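Local coordinates for protein Peptide:N-glycosidase F (Elizabethkingia meningoseptica, PDB 3PMS) that catalyses the release of asparagine-linked glycans from glycoproteins and glycopeptides by hydrolysing the amide bond between sugar and asparagine side chain, at residues V103-S108 and Y186-I191; S146-V151 and S299-A304; A218-N223 and T275-Y280. All coordinates share one frame; numbering follows the deposited sequence. Where two conformers were deposited one is given.

Contact 1 of 3, residues V103-S108 and Y186-I191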
ATOM      1  N   VAL A 103      -0.027  -9.333   4.077  1.00  8.25           N
ATOM      2  CA  VAL A 103       0.348  -9.462   2.659  1.00  7.90           C
ATOM      3  C   VAL A 103      -0.013 -10.858   2.069  1.00  8.87           C
ATOM      4  O   VAL A 103       0.517 -11.253   1.010  1.00  8.54           O
ATOM      5  CB  VAL A 103       1.824  -9.170   2.453  1.00  6.99           C
ATOM      6  CG1 VAL A 103       2.109  -7.714   2.917  1.00  8.47           C
ATOM      7  CG2 VAL A 103       2.729 -10.151   3.213  1.00  7.96           C
ATOM      8  N   THR A 104      -0.980 -11.507   2.715  1.00  8.76           N
ATOM      9  CA  THR A 104      -1.472 -12.837   2.278  1.00  8.34           C
ATOM     10  C   THR A 104      -1.884 -12.790   0.813  1.00  8.36           C
ATOM     11  O   THR A 104      -1.658 -13.734   0.043  1.00  8.16           O
ATOM     12  CB  THR A 104      -2.604 -13.353   3.122  1.00  9.12           C
ATOM     13  OG1 THR A 104      -2.369 -13.129   4.503  1.00  8.73           O
ATOM     14  CG2 THR A 104      -2.903 -14.838   2.851  1.00  9.59           C
ATOM     15  N   ASP A 105      -2.495 -11.692   0.384  1.00  7.76           N
ATOM     16  CA  ASP A 105      -2.880 -11.560  -1.014  1.00  8.17           C
ATOM     17  C   ASP A 105      -1.798 -11.804  -2.014  1.00  7.82           C
ATOM     18  O   ASP A 105      -2.074 -12.126  -3.184  1.00  9.61           O
ATOM     19  CB  ASP A 105      -3.476 -10.190  -1.276  1.00  7.02           C
ATOM     20  CG  ASP A 105      -4.850  -9.966  -0.561  1.00  9.65           C
ATOM     21  OD1 ASP A 105      -5.546 -10.925  -0.102  1.00 11.60           O
ATOM     22  OD2 ASP A 105      -5.206  -8.780  -0.391  1.00  8.88           O
ATOM     23  N   PHE A 106      -0.524 -11.575  -1.607  1.00  8.17           N
ATOM     24  CA  PHE A 106       0.604 -11.817  -2.468  1.00  8.62           C
ATOM     25  C   PHE A 106       1.334 -13.133  -2.259  1.00  8.58           C
ATOM     26  O   PHE A 106       2.457 -13.296  -2.744  1.00  8.63           O
ATOM     27  CB  PHE A 106       1.570 -10.630  -2.287  1.00  7.77           C
ATOM     28  CG  PHE A 106       0.968  -9.299  -2.692  1.00  6.68           C
ATOM     29  CD1 PHE A 106       0.956  -8.933  -4.021  1.00  8.55           C
ATOM     30  CD2 PHE A 106       0.425  -8.449  -1.788  1.00  8.99           C
ATOM     31  CE1 PHE A 106       0.336  -7.741  -4.391  1.00  9.48           C
ATOM     32  CE2 PHE A 106      -0.200  -7.229  -2.183  1.00  9.45           C
ATOM     33  CZ  PHE A 106      -0.195  -6.886  -3.459  1.00  9.77           C
ATOM     34  N   LYS A 107       0.699 -14.075  -1.580  1.00  7.79           N
ATOM     35  CA  LYS A 107       1.380 -15.344  -1.240  1.00 10.25           C
ATOM     36  C   LYS A 107       1.869 -16.000  -2.538  1.00  8.48           C
ATOM     37  O   LYS A 107       2.889 -16.711  -2.515  1.00 10.18           O
ATOM     38  CB  LYS A 107       0.490 -16.245  -0.387  1.00  8.59           C
ATOM     39  CG  LYS A 107      -0.840 -16.661  -1.007  1.00  9.49           C
ATOM     40  CD  LYS A 107      -1.625 -17.578  -0.102  1.00 12.78           C
ATOM     41  CE  LYS A 107      -3.075 -17.698  -0.498  1.00 14.38           C
ATOM     42  NZ  LYS A 107      -3.831 -18.765   0.339  1.00 13.83           N
ATOM     43  N   SER A 108       1.154 -15.882  -3.658  1.00  8.77           N
ATOM     44  CA  SER A 108       1.660 -16.487  -4.893  1.00  9.78           C
ATOM     45  C   SER A 108       2.981 -15.975  -5.423  1.00 11.53           C
ATOM     46  O   SER A 108       3.726 -16.673  -6.148  1.00 13.36           O
ATOM     47  CB  SER A 108       0.605 -16.369  -5.986  1.00  9.73           C
ATOM     48  OG  SER A 108       0.349 -15.036  -6.416  1.00 10.46           O
ATOM     49  N   TYR A 186     -11.597 -10.407  -5.597  1.00  8.83           N
ATOM     50  CA  TYR A 186     -11.764  -9.152  -4.868  1.00  9.40           C
ATOM     51  C   TYR A 186     -10.622  -8.192  -5.226  1.00  6.65           C
ATOM     52  O   TYR A 186      -9.658  -8.554  -5.868  1.00  8.78           O
ATOM     53  CB  TYR A 186     -11.749  -9.389  -3.368  1.00  7.72           C
ATOM     54  CG  TYR A 186     -10.597 -10.195  -2.800  1.00  8.11           C
ATOM     55  CD1 TYR A 186      -9.470  -9.530  -2.288  1.00  8.96           C
ATOM     56  CD2 TYR A 186     -10.638 -11.545  -2.688  1.00 11.09           C
ATOM     57  CE1 TYR A 186      -8.392 -10.196  -1.764  1.00  9.30           C
ATOM     58  CE2 TYR A 186      -9.543 -12.240  -2.196  1.00 12.18           C
ATOM     59  CZ  TYR A 186      -8.439 -11.551  -1.680  1.00 10.88           C
ATOM     60  OH  TYR A 186      -7.446 -12.277  -1.094  1.00 10.88           O
ATOM     61  N   LEU A 187     -10.857  -6.929  -4.865  1.00  8.13           N
ATOM     62  CA  LEU A 187      -9.880  -5.838  -5.007  1.00  7.85           C
ATOM     63  C   LEU A 187      -9.226  -5.503  -3.685  1.00  8.21           C
ATOM     64  O   LEU A 187      -9.837  -5.582  -2.634  1.00  6.92           O
ATOM     65  CB  LEU A 187     -10.582  -4.582  -5.591  1.00  7.84           C
ATOM     66  CG  LEU A 187     -11.372  -4.784  -6.885  1.00  9.88           C
ATOM     67  CD1 LEU A 187     -12.278  -3.567  -7.208  1.00  9.95           C
ATOM     68  CD2 LEU A 187     -10.429  -5.067  -7.979  1.00 11.13           C
ATOM     69  N   ARG A 188      -7.965  -5.095  -3.799  1.00  7.10           N
ATOM     70  CA  ARG A 188      -7.139  -4.640  -2.668  1.00  7.31           C
ATOM     71  C   ARG A 188      -6.591  -3.281  -3.046  1.00  8.30           C
ATOM     72  O   ARG A 188      -5.889  -3.159  -4.043  1.00  8.78           O
ATOM     73  CB  ARG A 188      -5.945  -5.603  -2.455  1.00  7.55           C
ATOM     74  CG  ARG A 188      -5.014  -5.186  -1.372  1.00  7.04           C
ATOM     75  CD  ARG A 188      -3.640  -5.886  -1.569  1.00  7.70           C
ATOM     76  NE  ARG A 188      -2.670  -5.536  -0.534  1.00  7.62           N
ATOM     77  CZ  ARG A 188      -2.468  -6.216   0.588  1.00  8.51           C
ATOM     78  NH1 ARG A 188      -3.231  -7.244   0.922  1.00  9.08           N
ATOM     79  NH2 ARG A 188      -1.443  -5.900   1.390  1.00  8.04           N
ATOM     80  N   THR A 189      -6.994  -2.262  -2.297  1.00  6.87           N
ATOM     81  CA  THR A 189      -6.596  -0.865  -2.592  1.00  7.57           C
ATOM     82  C   THR A 189      -5.972  -0.198  -1.407  1.00  6.80           C
ATOM     83  O   THR A 189      -6.405  -0.341  -0.233  1.00  7.76           O
ATOM     84  CB  THR A 189      -7.815  -0.042  -3.059  1.00  8.03           C
ATOM     85  OG1 THR A 189      -8.492  -0.677  -4.166  1.00  8.04           O
ATOM     86  CG2 THR A 189      -7.443   1.420  -3.422  1.00  8.39           C
ATOM     87  N   THR A 190      -4.914   0.560  -1.668  1.00  6.32           N
ATOM     88  CA  THR A 190      -4.186   1.352  -0.653  1.00  6.55           C
ATOM     89  C   THR A 190      -4.136   2.783  -1.270  1.00  6.83           C
ATOM     90  O   THR A 190      -3.568   3.011  -2.353  1.00  8.22           O
ATOM     91  CB  THR A 190      -2.810   0.791  -0.403  1.00  7.68           C
ATOM     92  OG1 THR A 190      -2.929  -0.598  -0.145  1.00  8.56           O
ATOM     93  CG2 THR A 190      -2.161   1.481   0.789  1.00 10.14           C
ATOM     94  N   ILE A 191      -4.704   3.725  -0.557  1.00  7.92           N
ATOM     95  CA  ILE A 191      -4.747   5.133  -1.050  1.00  7.93           C
ATOM     96  C   ILE A 191      -4.413   6.075   0.067  1.00  7.74           C
ATOM     97  O   ILE A 191      -4.890   5.918   1.178  1.00  8.51           O
ATOM     98  CB  ILE A 191      -6.123   5.509  -1.656  1.00  8.10           C
ATOM     99  CG1 ILE A 191      -6.171   6.953  -2.129  1.00  8.93           C
ATOM    100  CG2 ILE A 191      -7.328   5.132  -0.684  1.00  9.73           C
ATOM    101  CD1 ILE A 191      -7.380   7.190  -3.067  1.00 11.80           C
TER
HETATM  102  O   HOH W   1      -3.519  -9.758   2.372  1.00  9.12           O
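Asp-105 and Arg-188 form a buried salt bridge that joins a 3-10 turn following strand 99-102 to strand 184-197 of the C-terminal jelly roll. Arg-188 NH1 donates to Asp-105 OD2 over 2.8 Å with an N-H...O angle of 154°. The oxygen sits at the guanidinium edge, close to its plane, whereas NH1 meets it from above the carboxylate plane. With CG anti to the backbone N (chi1 177°) and the chain extended out to NE, the arginine reaches from the strand to the turn.

Two further hydrogen-bond paths fix the carboxylate and the turn. Tyr-186 OH donates to Asp-105 OD1 at 2.5 Å, so each carboxylate oxygen takes one partner from the strand. Water 1 accepts from Arg-188 NH1 at 2.9 Å and from the backbone N of Asp-105 at 3.0 Å. The other terminal nitrogen, NH2, donates to the carbonyl oxygens of Ile-81 and Asp-102, which leaves the buried guanidinium little freedom to rotate.

Phe-106 supplies the packing against the guanidinium face, its ring standing at 80° to that group with an edge turned to the cation: CE2 lies over one face, 3.4 Å from Arg-188 NE.

Contact 2 of 3, residues S146-V151 and S299-A304; sequences SAVVPV and SSFVIA
An antiparallel strand pair at the margin of a four-stranded sheet of the C-terminal jelly roll joins Ser-146 to Val-151 with Ser-299 to Ala-304. Ala-147 and Ala-304 form one hydrogen-bonded pair, with both N...O bonds 2.9 Å long; Val-149 and Val-302 form the next, Val-149 N reaching Val-302 O at 3.1 Å. Pro-150 falls opposite Phe-301 in a non-hydrogen-bonded pair, so its missing N-H costs the ladder nothing. At the corner of the chain Val-151 N still donates to Ser-300 O, at 2.7 Å, and Ser-300 also makes a backbone bond to Val-152, consistent with a beta bulge here.

The side chains of the first three pairs divide between the two faces. On one, Val-148 CG2 lies 3.8 Å from both Phe-301 CB and Ile-303 CG1; with CG2 anti to the backbone N, this branch is turned to the partner strand. On the other, Val-149 CG2 and Val-302 CG1 lie side by side at 3.6 Å, and Val-151 CG2 closes on the same Val-302 CG1. At the Pro-150/Phe-301 pair, whose side chains diverge, Pro-150 CB still packs obliquely on Phe-301 CE2 at 3.7 Å.

Strand 184-197 flanks 295-306 on its other edge, while Phe-106 and Leu-109 from the loop after strand 99-102 cover Val-148, and Tyr-79 of strand 78-85 touches Val-149 and Pro-150.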
ATOM      1  N   SER A 146      -4.249 -18.979  -5.536  1.00 12.32           N
ATOM      2  CA  SER A 146      -4.538 -17.566  -5.674  1.00 11.75           C
ATOM      3  C   SER A 146      -3.646 -16.946  -6.735  1.00 10.68           C
ATOM      4  O   SER A 146      -2.550 -17.454  -7.044  1.00 12.17           O
ATOM      5  CB  SER A 146      -4.391 -16.820  -4.364  1.00 14.38           C
ATOM      6  OG  SER A 146      -3.037 -16.717  -3.960  1.00 13.34           O
ATOM      7  N   ALA A 147      -4.081 -15.825  -7.296  1.00  9.24           N
ATOM      8  CA  ALA A 147      -3.279 -15.048  -8.241  1.00  8.91           C
ATOM      9  C   ALA A 147      -3.675 -13.611  -8.125  1.00 10.27           C
ATOM     10  O   ALA A 147      -4.787 -13.306  -7.723  1.00 11.00           O
ATOM     11  CB  ALA A 147      -3.502 -15.485  -9.705  1.00 11.20           C
ATOM     12  N   VAL A 148      -2.691 -12.747  -8.285  1.00  9.79           N
ATOM     13  CA  VAL A 148      -2.853 -11.309  -8.060  1.00  9.61           C
ATOM     14  C   VAL A 148      -2.139 -10.502  -9.118  1.00  9.13           C
ATOM     15  O   VAL A 148      -1.022 -10.841  -9.510  1.00 11.57           O
ATOM     16  CB  VAL A 148      -2.415 -10.909  -6.643  1.00 10.93           C
ATOM     17  CG1 VAL A 148      -0.954 -11.272  -6.391  1.00 12.21           C
ATOM     18  CG2 VAL A 148      -2.709  -9.400  -6.331  1.00  9.33           C
ATOM     19  N   VAL A 149      -2.750  -9.445  -9.600  1.00  8.76           N
ATOM     20  CA  VAL A 149      -2.146  -8.515 -10.553  1.00  9.33           C
ATOM     21  C   VAL A 149      -2.598  -7.081 -10.232  1.00  9.70           C
ATOM     22  O   VAL A 149      -3.695  -6.868  -9.744  1.00  9.43           O
ATOM     23  CB  VAL A 149      -2.467  -8.859 -12.020  1.00 12.80           C
ATOM     24  CG1 VAL A 149      -1.677 -10.123 -12.475  1.00 19.81           C
ATOM     25  CG2 VAL A 149      -3.927  -8.857 -12.293  1.00 11.39           C
ATOM     26  N   PRO A 150      -1.765  -6.092 -10.536  1.00  9.47           N
ATOM     27  CA  PRO A 150      -2.172  -4.717 -10.369  1.00 10.25           C
ATOM     28  C   PRO A 150      -3.173  -4.262 -11.420  1.00  9.37           C
ATOM     29  O   PRO A 150      -3.049  -4.571 -12.625  1.00 11.70           O
ATOM     30  CB  PRO A 150      -0.867  -3.921 -10.530  1.00 10.09           C
ATOM     31  CG  PRO A 150       0.011  -4.784 -11.342  1.00 10.57           C
ATOM     32  CD  PRO A 150      -0.330  -6.178 -10.816  1.00 10.31           C
ATOM     33  N   VAL A 151      -4.103  -3.465 -10.948  1.00  8.81           N
ATOM     34  CA  VAL A 151      -5.023  -2.733 -11.804  1.00  9.37           C
ATOM     35  C   VAL A 151      -4.492  -1.315 -12.100  1.00 11.15           C
ATOM     36  O   VAL A 151      -4.314  -0.912 -13.260  1.00 12.59           O
ATOM     37  CB  VAL A 151      -6.366  -2.661 -11.181  1.00  9.90           C
ATOM     38  CG1 VAL A 151      -7.359  -1.918 -12.088  1.00 10.50           C
ATOM     39  CG2 VAL A 151      -6.906  -4.076 -10.842  1.00 10.45           C
ATOM     40  N   SER A 299      -2.635   2.341  -5.105  1.00  7.16           N
ATOM     41  CA  SER A 299      -2.483   1.065  -5.818  1.00  7.91           C
ATOM     42  C   SER A 299      -3.777   0.294  -5.620  1.00  7.49           C
ATOM     43  O   SER A 299      -4.399   0.367  -4.548  1.00  7.36           O
ATOM     44  CB  SER A 299      -1.299   0.218  -5.320  1.00  9.11           C
ATOM     45  OG  SER A 299      -1.387  -0.119  -3.953  1.00  8.60           O
ATOM     46  N   SER A 300      -4.210  -0.422  -6.660  1.00  8.22           N
ATOM     47  CA  SER A 300      -5.290  -1.297  -6.538  0.50  7.07           C
ATOM     48  C   SER A 300      -4.951  -2.566  -7.318  1.00  8.58           C
ATOM     49  O   SER A 300      -4.445  -2.466  -8.429  1.00  9.56           O
ATOM     50  CB  SER A 300      -6.485  -0.530  -7.091  0.50  9.54           C
ATOM     51  OG  SER A 300      -7.656  -1.186  -6.809  0.50  7.18           O
ATOM     52  N   PHE A 301      -5.252  -3.699  -6.701  1.00  6.07           N
ATOM     53  CA  PHE A 301      -4.975  -5.047  -7.213  1.00  7.60           C
ATOM     54  C   PHE A 301      -6.225  -5.841  -7.307  1.00  7.13           C
ATOM     55  O   PHE A 301      -7.129  -5.648  -6.515  1.00  9.14           O
ATOM     56  CB  PHE A 301      -3.933  -5.819  -6.355  1.00  8.62           C
ATOM     57  CG  PHE A 301      -2.595  -5.142  -6.309  1.00  6.62           C
ATOM     58  CD1 PHE A 301      -2.380  -4.130  -5.375  1.00  8.12           C
ATOM     59  CD2 PHE A 301      -1.544  -5.576  -7.047  1.00  7.82           C
ATOM     60  CE1 PHE A 301      -1.139  -3.550  -5.259  1.00  8.81           C
ATOM     61  CE2 PHE A 301      -0.324  -4.920  -6.976  1.00  7.42           C
ATOM     62  CZ  PHE A 301      -0.158  -3.909  -6.109  1.00  9.48           C
ATOM     63  N   VAL A 302      -6.246  -6.795  -8.209  1.00  7.88           N
ATOM     64  CA  VAL A 302      -7.313  -7.796  -8.266  1.00  8.45           C
ATOM     65  C   VAL A 302      -6.715  -9.172  -7.964  1.00  7.26           C
ATOM     66  O   VAL A 302      -5.656  -9.510  -8.476  1.00  8.76           O
ATOM     67  CB  VAL A 302      -8.046  -7.759  -9.622  1.00  9.11           C
ATOM     68  CG1 VAL A 302      -7.103  -8.017 -10.756  1.00  9.24           C
ATOM     69  CG2 VAL A 302      -9.252  -8.748  -9.609  1.00  9.57           C
ATOM     70  N   ILE A 303      -7.397  -9.834  -7.034  1.00  7.29           N
ATOM     71  CA  ILE A 303      -7.079 -11.182  -6.549  1.00  8.39           C
ATOM     72  C   ILE A 303      -8.158 -12.146  -7.031  1.00  8.63           C
ATOM     73  O   ILE A 303      -9.338 -11.874  -6.878  1.00  8.93           O
ATOM     74  CB  ILE A 303      -7.005 -11.265  -5.028  1.00  7.21           C
ATOM     75  CG1 ILE A 303      -5.875 -10.449  -4.436  1.00  8.92           C
ATOM     76  CG2 ILE A 303      -6.760 -12.763  -4.621  1.00  9.75           C
ATOM     77  CD1 ILE A 303      -6.038  -8.924  -4.473  1.00 10.48           C
ATOM     78  N   ALA A 304      -7.707 -13.279  -7.610  1.00  8.90           N
ATOM     79  CA  ALA A 304      -8.577 -14.421  -7.929  1.00  8.73           C
ATOM     80  C   ALA A 304      -8.129 -15.606  -7.102  1.00 10.15           C
ATOM     81  O   ALA A 304      -6.948 -15.867  -6.993  1.00 11.60           O
ATOM     82  CB  ALA A 304      -8.512 -14.720  -9.386  1.00  9.74           C
TER

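Contact 3 of 3, residues A218-N223 and T275-Y280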
ATOM      1  N   ALA A 218     -16.211   2.031  -9.450  1.00 10.07           N
ATOM      2  CA  ALA A 218     -17.325   1.632 -10.348  1.00 11.30           C
ATOM      3  C   ALA A 218     -16.896   0.363 -11.069  1.00 10.80           C
ATOM      4  O   ALA A 218     -15.760   0.235 -11.554  1.00 11.31           O
ATOM      5  CB  ALA A 218     -17.669   2.710 -11.338  1.00 12.05           C
ATOM      6  N   ILE A 219     -17.839  -0.569 -11.093  1.00 11.15           N
ATOM      7  CA  ILE A 219     -17.646  -1.873 -11.763  1.00 11.63           C
ATOM      8  C   ILE A 219     -18.703  -1.913 -12.889  1.00 10.92           C
ATOM      9  O   ILE A 219     -19.892  -1.804 -12.594  1.00 10.28           O
ATOM     10  CB  ILE A 219     -17.898  -2.993 -10.787  1.00 12.10           C
ATOM     11  CG1 ILE A 219     -16.901  -2.959  -9.597  1.00 12.72           C
ATOM     12  CG2 ILE A 219     -17.820  -4.367 -11.538  1.00 13.26           C
ATOM     13  CD1 ILE A 219     -15.470  -3.150  -9.982  1.00 14.47           C
ATOM     14  N   ASN A 220     -18.257  -2.112 -14.108  1.00 10.78           N
ATOM     15  CA  ASN A 220     -19.154  -2.058 -15.290  1.00 10.96           C
ATOM     16  C   ASN A 220     -20.001  -0.785 -15.245  1.00 13.05           C
ATOM     17  O   ASN A 220     -21.213  -0.769 -15.505  1.00 12.05           O
ATOM     18  CB  ASN A 220     -20.007  -3.312 -15.351  1.00 10.75           C
ATOM     19  CG  ASN A 220     -19.215  -4.530 -15.827  1.00 12.37           C
ATOM     20  OD1 ASN A 220     -19.614  -5.705 -15.525  1.00 18.87           O
ATOM     21  ND2 ASN A 220     -18.222  -4.296 -16.601  1.00 12.24           N
ATOM     22  N   ASN A 221     -19.329   0.291 -14.831  1.00 11.74           N
ATOM     23  CA  ASN A 221     -19.881   1.657 -14.767  1.00 10.94           C
ATOM     24  C   ASN A 221     -20.739   1.940 -13.584  1.00 11.43           C
ATOM     25  O   ASN A 221     -21.066   3.116 -13.346  1.00 11.94           O
ATOM     26  CB  ASN A 221     -20.592   2.085 -16.063  1.00 12.76           C
ATOM     27  CG  ASN A 221     -19.705   1.929 -17.294  1.00 12.48           C
ATOM     28  OD1 ASN A 221     -18.492   2.358 -17.342  1.00 16.19           O
ATOM     29  ND2 ASN A 221     -20.273   1.294 -18.342  1.00 11.97           N
ATOM     30  N   SER A 222     -21.064   0.957 -12.788  1.00  9.97           N
ATOM     31  CA  SER A 222     -21.945   1.143 -11.665  1.00 10.28           C
ATOM     32  C   SER A 222     -21.149   1.422 -10.417  1.00 11.00           C
ATOM     33  O   SER A 222     -20.280   0.598 -10.012  1.00 11.60           O
ATOM     34  CB  SER A 222     -22.902  -0.018 -11.451  1.00 10.08           C
ATOM     35  OG  SER A 222     -23.710   0.126 -10.295  1.00 12.36           O
ATOM     36  N   ASN A 223     -21.490   2.494  -9.723  1.00 10.08           N
ATOM     37  CA  ASN A 223     -20.815   2.756  -8.470  1.00 11.07           C
ATOM     38  C   ASN A 223     -21.101   1.665  -7.477  1.00 11.84           C
ATOM     39  O   ASN A 223     -22.277   1.364  -7.164  1.00 12.13           O
ATOM     40  CB  ASN A 223     -21.276   4.071  -7.942  1.00 12.94           C
ATOM     41  CG  ASN A 223     -20.807   5.208  -8.737  1.00 13.44           C
ATOM     42  OD1 ASN A 223     -20.002   5.115  -9.658  1.00 11.80           O
ATOM     43  ND2 ASN A 223     -21.298   6.385  -8.323  1.00 16.80           N
ATOM     44  N   THR A 275     -15.057 -10.241 -18.825  1.00 18.38           N
ATOM     45  CA  THR A 275     -14.233  -9.080 -18.724  1.00 16.22           C
ATOM     46  C   THR A 275     -15.122  -7.929 -18.240  1.00 17.39           C
ATOM     47  O   THR A 275     -16.200  -7.725 -18.765  1.00 16.62           O
ATOM     48  CB  THR A 275     -13.583  -8.727 -20.037  1.00 19.39           C
ATOM     49  OG1 THR A 275     -12.771  -9.847 -20.461  1.00 19.74           O
ATOM     50  CG2 THR A 275     -12.727  -7.451 -19.969  1.00 18.45           C
ATOM     51  N   PHE A 276     -14.701  -7.268 -17.166  1.00 14.68           N
ATOM     52  CA  PHE A 276     -15.469  -6.144 -16.573  1.00 15.46           C
ATOM     53  C   PHE A 276     -14.617  -4.903 -16.452  1.00 15.78           C
ATOM     54  O   PHE A 276     -13.403  -4.980 -16.458  1.00 14.70           O
ATOM     55  CB  PHE A 276     -16.034  -6.514 -15.188  1.00 13.98           C
ATOM     56  CG  PHE A 276     -14.996  -6.729 -14.099  1.00 15.09           C
ATOM     57  CD1 PHE A 276     -14.498  -7.999 -13.793  1.00 19.64           C
ATOM     58  CD2 PHE A 276     -14.586  -5.685 -13.274  1.00 13.40           C
ATOM     59  CE1 PHE A 276     -13.591  -8.150 -12.718  1.00 16.06           C
ATOM     60  CE2 PHE A 276     -13.678  -5.875 -12.253  1.00 14.54           C
ATOM     61  CZ  PHE A 276     -13.162  -7.111 -12.024  1.00 16.72           C
ATOM     62  N   SER A 277     -15.247  -3.717 -16.461  1.00 14.42           N
ATOM     63  CA  SER A 277     -14.498  -2.472 -16.272  1.00 14.27           C
ATOM     64  C   SER A 277     -14.474  -2.066 -14.817  1.00 10.81           C
ATOM     65  O   SER A 277     -15.325  -2.409 -14.006  1.00 12.09           O
ATOM     66  CB  SER A 277     -15.064  -1.330 -17.085  1.00 15.78           C
ATOM     67  OG  SER A 277     -16.357  -1.040 -16.636  1.00 14.11           O
ATOM     68  N   TYR A 278     -13.300  -1.568 -14.489  1.00 12.94           N
ATOM     69  CA  TYR A 278     -12.998  -0.928 -13.219  1.00 12.43           C
ATOM     70  C   TYR A 278     -12.762   0.537 -13.494  1.00  9.74           C
ATOM     71  O   TYR A 278     -12.085   0.928 -14.452  1.00 12.00           O
ATOM     72  CB  TYR A 278     -11.711  -1.578 -12.707  1.00 14.61           C
ATOM     73  CG  TYR A 278     -10.959  -0.850 -11.576  1.00 12.35           C
ATOM     74  CD1 TYR A 278     -10.205   0.280 -11.819  1.00 10.69           C
ATOM     75  CD2 TYR A 278     -10.915  -1.381 -10.306  1.00 12.20           C
ATOM     76  CE1 TYR A 278      -9.483   0.945 -10.808  1.00  9.28           C
ATOM     77  CE2 TYR A 278     -10.254  -0.730  -9.292  1.00 14.95           C
ATOM     78  CZ  TYR A 278      -9.515   0.383  -9.542  1.00 11.68           C
ATOM     79  OH  TYR A 278      -8.747   1.072  -8.643  1.00 14.25           O
ATOM     80  N   GLU A 279     -13.313   1.395 -12.605  1.00 10.55           N
ATOM     81  CA  GLU A 279     -12.965   2.812 -12.643  1.00 10.15           C
ATOM     82  C   GLU A 279     -12.814   3.301 -11.203  1.00  9.39           C
ATOM     83  O   GLU A 279     -13.723   3.105 -10.389  1.00 10.60           O
ATOM     84  CB  GLU A 279     -13.982   3.656 -13.380  1.00 12.83           C
ATOM     85  CG  GLU A 279     -13.572   5.070 -13.514  1.00 13.96           C
ATOM     86  CD  GLU A 279     -14.595   5.951 -14.252  1.00 19.55           C
ATOM     87  OE1 GLU A 279     -15.669   5.455 -14.643  1.00 18.60           O
ATOM     88  OE2 GLU A 279     -14.359   7.192 -14.286  1.00 21.86           O
ATOM     89  N   TYR A 280     -11.704   3.981 -10.896  1.00  9.82           N
ATOM     90  CA  TYR A 280     -11.569   4.646  -9.601  1.00  9.43           C
ATOM     91  C   TYR A 280     -12.022   6.116  -9.805  1.00 11.25           C
ATOM     92  O   TYR A 280     -11.379   6.879 -10.515  1.00 13.80           O
ATOM     93  CB  TYR A 280     -10.110   4.592  -9.046  1.00  8.12           C
ATOM     94  CG  TYR A 280     -10.086   4.755  -7.543  1.00  9.35           C
ATOM     95  CD1 TYR A 280     -10.172   3.632  -6.709  1.00  8.54           C
ATOM     96  CD2 TYR A 280     -10.064   5.994  -6.915  1.00  8.76           C
ATOM     97  CE1 TYR A 280     -10.227   3.729  -5.357  1.00  8.10           C
ATOM     98  CE2 TYR A 280     -10.144   6.110  -5.536  1.00  8.41           C
ATOM     99  CZ  TYR A 280     -10.217   4.989  -4.747  1.00  9.08           C
ATOM    100  OH  TYR A 280     -10.262   5.103  -3.384  1.00  9.87           O
TER
HETATM  101  O   HOH W   2     -16.470   0.596 -14.365  1.00 10.93           O
HETATM  102  O   HOH W   3     -16.513   3.060 -15.366  1.00 20.59           O
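Ala-218 and Glu-279 are joined by two backbone hydrogen bonds, Ala-218 N to Glu-279 O and Glu-279 N to Ala-218 O, each 2.9 Å. One step on, Ile-219 and Tyr-278 make a non-hydrogen-bonded antiparallel pair, and Asn-220 N continues the ladder to Ser-277 O at 2.9 Å, approaching from 39° above the carbonyl plane as the chain begins to turn. Beside this backbone, Ile-219 CG2 packs obliquely on Phe-276 CD2 at 3.9 Å. The ring comes there because Phe-276 CG is held between the backbone N and the carbonyl carbon (chi1 67°).

The next shell is water. Water 2 sits between the turn and strand 275-281, accepting from Asn-221 N, hydrogen-bonded to Ser-277 OG at 2.8 Å and donating weakly to Ala-218 O. Water 3 donates to Asn-221 OD1 at 2.9 Å and to Glu-279 OE1 at 2.6 Å, linking the tip of the turn to the extended glutamate; Asn-221 OD1 is held as well by Lys-173 NZ.

The turn itself is of type I', from Ile-219 to Ser-222, closed by reciprocal backbone bonds between these two residues in a two-residue beta hairpin. Asn-220 and Asn-221 occupy its tip with positive phi.

The hairpin joins strands 213-219 and 222-229 at one side of a five-stranded jelly-roll sheet. Strand 275-281 lies between 213-219 and 173-177, with Leu-267 and Leu-271 of a loop packing against Ile-219.

From the N terminus, the turn at 103-108 comes first, and contact 1 joins it to strand 184-197, tying the N-terminal part of the molecule to a sheet of the C-terminal jelly roll. Segment 146-151 departs inside that loop but finds its partner, 299-304, beyond it, so contacts 1 and 2 cross. Both reach the same sheet, where strands 184-197 and 295-306 are neighbours and Arg-188 O probably accepts from Phe-301 N at 2.8 Å. Contact 3 opens after contact 1 has closed and lies wholly within the span of contact 2. It belongs to the other C-terminal sheet, which packs against the first through Leu-187 and Tyr-278 and through Val-151 and Tyr-278.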